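Local coordinates for protein Phthiocerol/phenolphthiocerol synthesis polyketide synthase type I PpsC (Mycobacterium tuberculosis, PDB 5NJI) that probably dehydrates beta-hydroxyacyl intermediates through its dehydratase domain during assembly of phthiocerol lipids, and here holds a dodecenoyl-CoA, at residues A[171-179]-A[234-243]. The protein carries 1 engineered substitution. Residues are numbered along the deposited sequence; the frame is centred on the assembly and turned at random.
With 8Z2 (~{S}-[2-[3-[[(2~{R})-4-[[[(2~{R},3~{S},4~{R},5~{R})-5-(6-aminopurin-9-yl)-4-oxidanyl-3-phosphonooxy-oxolan-2-yl]methoxy-oxidanyl-phosphoryl]oxy-oxidanyl-phosphoryl]oxy-3,3-dimethyl-2-oxidanyl-butanoyl]amino]propanoylamino]ethyl] (~{E})-dodec-2-enethioate), chain B.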
loop_
_atom_site.group_PDB
_atom_site.type_symbol
_atom_site.label_atom_id
_atom_site.label_comp_id
_atom_site.label_asym_id
_atom_site.label_seq_id
_atom_site.Cartn_x
_atom_site.Cartn_y
_atom_site.Cartn_z
ATOM N N LEU A 171 -8.153 15.706 16.174
ATOM C CA LEU A 171 -8.075 14.406 16.816
ATOM C C LEU A 171 -6.639 14.147 17.258
ATOM O O LEU A 171 -5.695 14.794 16.797
ATOM C CB LEU A 171 -8.556 13.293 15.871
ATOM C CG LEU A 171 -9.977 13.442 15.318
ATOM C CD1 LEU A 171 -10.279 12.311 14.334
ATOM C CD2 LEU A 171 -11.003 13.449 16.442
ATOM N N ASP A 172 -6.481 13.183 18.161
ATOM C CA ASP A 172 -5.171 12.839 18.688
ATOM C C ASP A 172 -4.646 11.610 17.958
ATOM O O ASP A 172 -5.291 10.553 18.019
ATOM C CB ASP A 172 -5.266 12.575 20.187
ATOM C CG ASP A 172 -3.934 12.178 20.818
ATOM O OD1 ASP A 172 -2.908 12.094 20.111
ATOM O OD2 ASP A 172 -3.917 11.948 22.047
ATOM N N PRO A 173 -3.513 11.686 17.251
ATOM C CA PRO A 173 -3.013 10.481 16.567
ATOM C C PRO A 173 -2.817 9.291 17.493
ATOM O O PRO A 173 -2.995 8.152 17.051
ATOM C CB PRO A 173 -1.688 10.950 15.958
ATOM C CG PRO A 173 -1.856 12.428 15.785
ATOM C CD PRO A 173 -2.680 12.864 16.954
ATOM N N ASP A 174 -2.449 9.507 18.761
ATOM C CA ASP A 174 -2.296 8.372 19.670
ATOM C C ASP A 174 -3.588 7.577 19.793
ATOM O O ASP A 174 -3.549 6.350 19.956
ATOM C CB ASP A 174 -1.850 8.846 21.056
ATOM C CG ASP A 174 -0.520 9.576 21.029
ATOM O OD1 ASP A 174 0.238 9.402 20.054
ATOM O OD2 ASP A 174 -0.229 10.318 21.991
ATOM N N ASP A 175 -4.736 8.254 19.722
ATOM C CA ASP A 175 -6.018 7.565 19.808
ATOM C C ASP A 175 -6.263 6.701 18.581
ATOM O O ASP A 175 -6.875 5.634 18.690
ATOM C CB ASP A 175 -7.165 8.567 19.957
ATOM C CG ASP A 175 -7.258 9.163 21.352
ATOM O OD1 ASP A 175 -6.598 8.643 22.275
ATOM O OD2 ASP A 175 -7.998 10.158 21.519
ATOM N N LEU A 176 -5.842 7.166 17.397
ATOM C CA LEU A 176 -5.976 6.339 16.198
ATOM C C LEU A 176 -5.150 5.065 16.319
ATOM O O LEU A 176 -5.648 3.961 16.083
ATOM C CB LEU A 176 -5.578 7.135 14.952
ATOM C CG LEU A 176 -5.494 6.330 13.645
ATOM C CD1 LEU A 176 -6.846 5.777 13.204
ATOM C CD2 LEU A 176 -4.864 7.157 12.528
ATOM N N TYR A 177 -3.882 5.185 16.693
ATOM C CA TYR A 177 -3.059 3.990 16.806
ATOM C C TYR A 177 -3.567 3.064 17.906
ATOM O O TYR A 177 -3.541 1.846 17.738
ATOM C CB TYR A 177 -1.598 4.392 17.009
ATOM C CG TYR A 177 -1.014 4.971 15.727
ATOM C CD1 TYR A 177 -0.891 4.175 14.586
ATOM C CD2 TYR A 177 -0.614 6.302 15.643
ATOM C CE1 TYR A 177 -0.389 4.687 13.408
ATOM C CE2 TYR A 177 -0.104 6.823 14.464
ATOM C CZ TYR A 177 -0.015 6.013 13.341
ATOM O OH TYR A 177 0.492 6.539 12.178
ATOM N N GLN A 178 -4.085 3.615 19.006
ATOM C CA GLN A 178 -4.686 2.768 20.036
ATOM C C GLN A 178 -5.882 1.996 19.489
ATOM O O GLN A 178 -6.036 0.801 19.762
ATOM C CB GLN A 178 -5.118 3.615 21.234
ATOM C CG GLN A 178 -4.016 3.889 22.231
ATOM C CD GLN A 178 -4.542 4.480 23.518
ATOM O OE1 GLN A 178 -5.018 3.758 24.397
ATOM N NE2 GLN A 178 -4.470 5.801 23.636
ATOM N N ARG A 179 -6.763 2.670 18.739
ATOM C CA ARG A 179 -7.912 1.987 18.148
ATOM C C ARG A 179 -7.455 0.860 17.231
ATOM O O ARG A 179 -7.977 -0.261 17.292
ATOM C CB ARG A 179 -8.796 2.974 17.382
ATOM C CG ARG A 179 -9.881 3.632 18.232
ATOM C CD ARG A 179 -11.004 4.225 17.379
ATOM N NE ARG A 179 -10.508 5.014 16.259
ATOM C CZ ARG A 179 -10.076 6.268 16.349
ATOM N NH1 ARG A 179 -10.072 6.898 17.518
ATOM N NH2 ARG A 179 -9.644 6.896 15.261
ATOM N N GLN A 234 -3.896 4.715 6.644
ATOM C CA GLN A 234 -4.257 4.758 8.051
ATOM C C GLN A 234 -5.244 5.876 8.335
ATOM O O GLN A 234 -5.999 5.790 9.305
ATOM C CB GLN A 234 -3.017 4.960 8.905
ATOM C CG GLN A 234 -2.070 3.786 8.960
ATOM C CD GLN A 234 -0.752 4.187 9.577
ATOM O OE1 GLN A 234 -0.661 5.206 10.248
ATOM N NE2 GLN A 234 0.293 3.403 9.323
ATOM N N THR A 235 -5.241 6.921 7.506
ATOM C CA THR A 235 -6.160 8.041 7.686
ATOM C C THR A 235 -7.607 7.577 7.672
ATOM O O THR A 235 -8.469 8.210 8.292
ATOM C CB THR A 235 -5.945 9.080 6.584
ATOM O OG1 THR A 235 -6.380 8.546 5.340
ATOM C CG2 THR A 235 -4.506 9.459 6.445
ATOM N N LEU A 236 -7.896 6.481 6.966
ATOM C CA LEU A 236 -9.262 5.983 6.882
ATOM C C LEU A 236 -9.778 5.549 8.240
ATOM O O LEU A 236 -10.993 5.558 8.459
ATOM C CB LEU A 236 -9.333 4.825 5.894
ATOM C CG LEU A 236 -9.003 5.228 4.460
ATOM C CD1 LEU A 236 -8.905 3.970 3.600
ATOM C CD2 LEU A 236 -10.020 6.214 3.864
ATOM N N GLY A 237 -8.873 5.237 9.166
ATOM C CA GLY A 237 -9.233 4.862 10.519
ATOM C C GLY A 237 -9.801 5.991 11.345
ATOM O O GLY A 237 -10.335 5.730 12.428
ATOM N N ALA A 238 -9.690 7.226 10.877
ATOM C CA ALA A 238 -10.206 8.374 11.611
ATOM C C ALA A 238 -11.489 8.923 11.016
ATOM O O ALA A 238 -12.020 9.905 11.539
ATOM C CB ALA A 238 -9.155 9.482 11.672
ATOM N N THR A 239 -12.007 8.319 9.950
ATOM C CA THR A 239 -13.264 8.775 9.376
ATOM C C THR A 239 -14.431 8.470 10.314
ATOM O O THR A 239 -14.346 7.629 11.205
ATOM C CB THR A 239 -13.529 8.109 8.028
ATOM O OG1 THR A 239 -13.538 6.691 8.205
ATOM C CG2 THR A 239 -12.470 8.534 6.997
ATOM N N ARG A 240 -15.547 9.166 10.085
ATOM C CA ARG A 240 -16.744 8.896 10.874
ATOM C C ARG A 240 -17.170 7.439 10.751
ATOM O O ARG A 240 -17.530 6.805 11.747
ATOM C CB ARG A 240 -17.885 9.820 10.453
ATOM C CG ARG A 240 -19.131 9.663 11.338
ATOM C CD ARG A 240 -19.960 10.937 11.400
ATOM N NE ARG A 240 -20.222 11.494 10.078
ATOM C CZ ARG A 240 -21.116 12.444 9.829
ATOM N NH1 ARG A 240 -21.854 12.945 10.810
ATOM N NH2 ARG A 240 -21.278 12.889 8.592
ATOM N N THR A 241 -17.141 6.886 9.535
ATOM C CA THR A 241 -17.508 5.486 9.361
ATOM C C THR A 241 -16.633 4.588 10.223
ATOM O O THR A 241 -17.120 3.645 10.857
ATOM C CB THR A 241 -17.392 5.105 7.884
ATOM O OG1 THR A 241 -18.291 5.904 7.124
ATOM C CG2 THR A 241 -17.736 3.647 7.656
ATOM N N ALA A 242 -15.336 4.880 10.279
ATOM C CA ALA A 242 -14.427 4.038 11.043
ATOM C C ALA A 242 -14.662 4.165 12.540
ATOM O O ALA A 242 -14.623 3.166 13.262
ATOM C CB ALA A 242 -12.979 4.392 10.716
ATOM N N THR A 243 -14.845 5.386 13.038
ATOM C CA THR A 243 -14.992 5.548 14.477
ATOM C C THR A 243 -16.360 5.053 14.945
ATOM O O THR A 243 -16.480 4.518 16.053
ATOM C CB THR A 243 -14.740 7.010 14.868
ATOM O OG1 THR A 243 -15.607 7.877 14.134
ATOM C CG2 THR A 243 -13.294 7.407 14.560
HETATM C C2 8Z2 B . -9.859 -14.351 -7.945
HETATM C C4 8Z2 B . -10.520 -15.298 -5.908
HETATM C C5 8Z2 B . -10.219 -16.488 -6.370
HETATM C C6 8Z2 B . -9.767 -16.645 -7.589
HETATM C C8 8Z2 B . -10.936 -16.776 -4.402
HETATM C C10 8Z2 B . -9.594 1.069 9.319
HETATM C C11 8Z2 B . -10.990 1.506 9.125
HETATM C C12 8Z2 B . -11.894 0.779 10.046
HETATM N N9 8Z2 B . -10.909 -15.472 -4.661
HETATM N N7 8Z2 B . -10.451 -17.376 -5.437
HETATM N N3 8Z2 B . -10.350 -14.207 -6.676
HETATM N N1 8Z2 B . -9.581 -15.607 -8.404
HETATM N N6 8Z2 B . -9.515 -17.889 -7.912
HETATM C "C1'" 8Z2 B . -11.260 -13.982 -4.183
HETATM C "C2'" 8Z2 B . -12.620 -13.869 -4.760
HETATM O "O2'" 8Z2 B . -12.468 -12.584 -5.347
HETATM C "C3'" 8Z2 B . -13.560 -14.040 -3.457
HETATM O "O3'" 8Z2 B . -14.889 -14.446 -3.896
HETATM C "C4'" 8Z2 B . -12.939 -12.674 -2.723
HETATM O "O4'" 8Z2 B . -11.493 -13.044 -2.897
HETATM C "C5'" 8Z2 B . -13.103 -12.255 -1.270
HETATM O "O5'" 8Z2 B . -12.595 -13.121 -0.327
HETATM P P1 8Z2 B . -12.946 -14.545 -0.140
HETATM O O11 8Z2 B . -11.949 -15.117 -1.038
HETATM O O12 8Z2 B . -14.232 -15.021 -0.709
HETATM O O6 8Z2 B . -12.761 -15.095 1.465
HETATM P P2 8Z2 B . -11.508 -16.032 1.863
HETATM O O21 8Z2 B . -10.773 -16.665 0.607
HETATM O O22 8Z2 B . -11.504 -17.104 2.772
HETATM O O7 8Z2 B . -10.680 -14.791 2.529
HETATM C CPA 8Z2 B . -11.140 -13.470 2.866
HETATM C CPB 8Z2 B . -9.878 -12.785 3.457
HETATM C CP8 8Z2 B . -8.778 -12.885 2.386
HETATM C CP7 8Z2 B . -10.119 -11.352 3.806
HETATM C CP9 8Z2 B . -9.461 -13.545 4.711
HETATM O OP3 8Z2 B . -9.265 -12.221 1.287
HETATM C CP6 8Z2 B . -7.411 -12.280 2.799
HETATM O OP2 8Z2 B . -6.848 -12.741 3.725
HETATM N NP2 8Z2 B . -6.849 -11.402 1.981
HETATM C CP5 8Z2 B . -5.555 -10.780 2.153
HETATM C CP4 8Z2 B . -5.716 -9.455 2.872
HETATM C CP3 8Z2 B . -4.312 -8.831 3.047
HETATM O OP1 8Z2 B . -3.351 -9.521 3.047
HETATM N NP1 8Z2 B . -4.232 -7.533 3.212
HETATM C CP2 8Z2 B . -2.981 -6.849 3.337
HETATM C CP1 8Z2 B . -2.388 -7.017 4.691
HETATM S S 8Z2 B . -3.392 -6.181 5.957
HETATM P P3 8Z2 B . -14.931 -15.989 -4.744
HETATM O O31 8Z2 B . -13.894 -16.918 -3.788
HETATM O O32 8Z2 B . -14.283 -16.081 -5.987
HETATM O O33 8Z2 B . -16.187 -16.735 -4.869
HETATM C CA1 8Z2 B . -3.069 -4.706 5.691
HETATM C CA2 8Z2 B . -3.709 -3.738 6.615
HETATM O OA1 8Z2 B . -2.370 -4.235 4.851
HETATM C CA3 8Z2 B . -3.473 -2.299 6.371
HETATM C CA4 8Z2 B . -4.151 -1.345 7.265
HETATM C CA5 8Z2 B . -4.058 0.083 6.791
HETATM C CA6 8Z2 B . -4.832 0.997 7.729
HETATM C CA7 8Z2 B . -6.355 0.901 7.482
HETATM C CA8 8Z2 B . -7.173 1.408 8.652
HETATM C CA9 8Z2 B . -8.669 1.666 8.327
#
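From helix 173-182, Y177 reaches Q234, the residue preceding the 3-10 turn 235-238, and R179 reaches the carbonyl of G237 within it, a worked example of two hydrogen bonds flanking an apolar contact. In the first bond the Y177 hydroxyl donates to Q234 OE1, with OH and OE1 2.6 Å apart, the donor lying in the carbonyl plane. Ring and amide stand nearly perpendicular, 80° apart, and Q234 OE1 sits at the edge of the ring, 3.2 Å from Y177 CE1. In the second, R179 NH2 donates to the backbone G237 O over 3.1 Å; the acceptor lies near the guanidinium plane, but the nitrogen approaches from above the carbonyl plane. A bend at chi3 (-47°) folds the arginine back, and its guanidinium is held between T243 CG2 on one face and L176 CA on the other, both contacts falling off-centre.

Between the two bonds L176 supplies the apolar filling. With CG anti to the backbone N (chi1 172°), L176 CD1 lies 3.5 Å from G237 C, and L176 CD2 3.7 Å from Q234 O. L171 extends the patch, its CD1 meeting A238 CB at 4.0 Å.

Second-shell bonds steady the Y177-Q234 pair. Q234 NE2 donates to F191 O and D230 OD2, fixing the amide's rotation, and the Y177 hydroxyl is also bonded to I194 N. Beyond the turn, T239 N-caps the next helix through A242 N.

Q234, G237 and A242 also line the pocket around the middle and far end of the dodecenoyl chain, whose CA9 lies 3.7 Å from G237 N. The contact thus forms part of the wall of the acyl pocket of a double hot-dog dehydratase: helix 173-182 packs against the link between helices 226-234 and 240-246, with strand 194-200 touching L171, L176, Q234 and A238, and strand 281-289 meeting T235, T239 and A242.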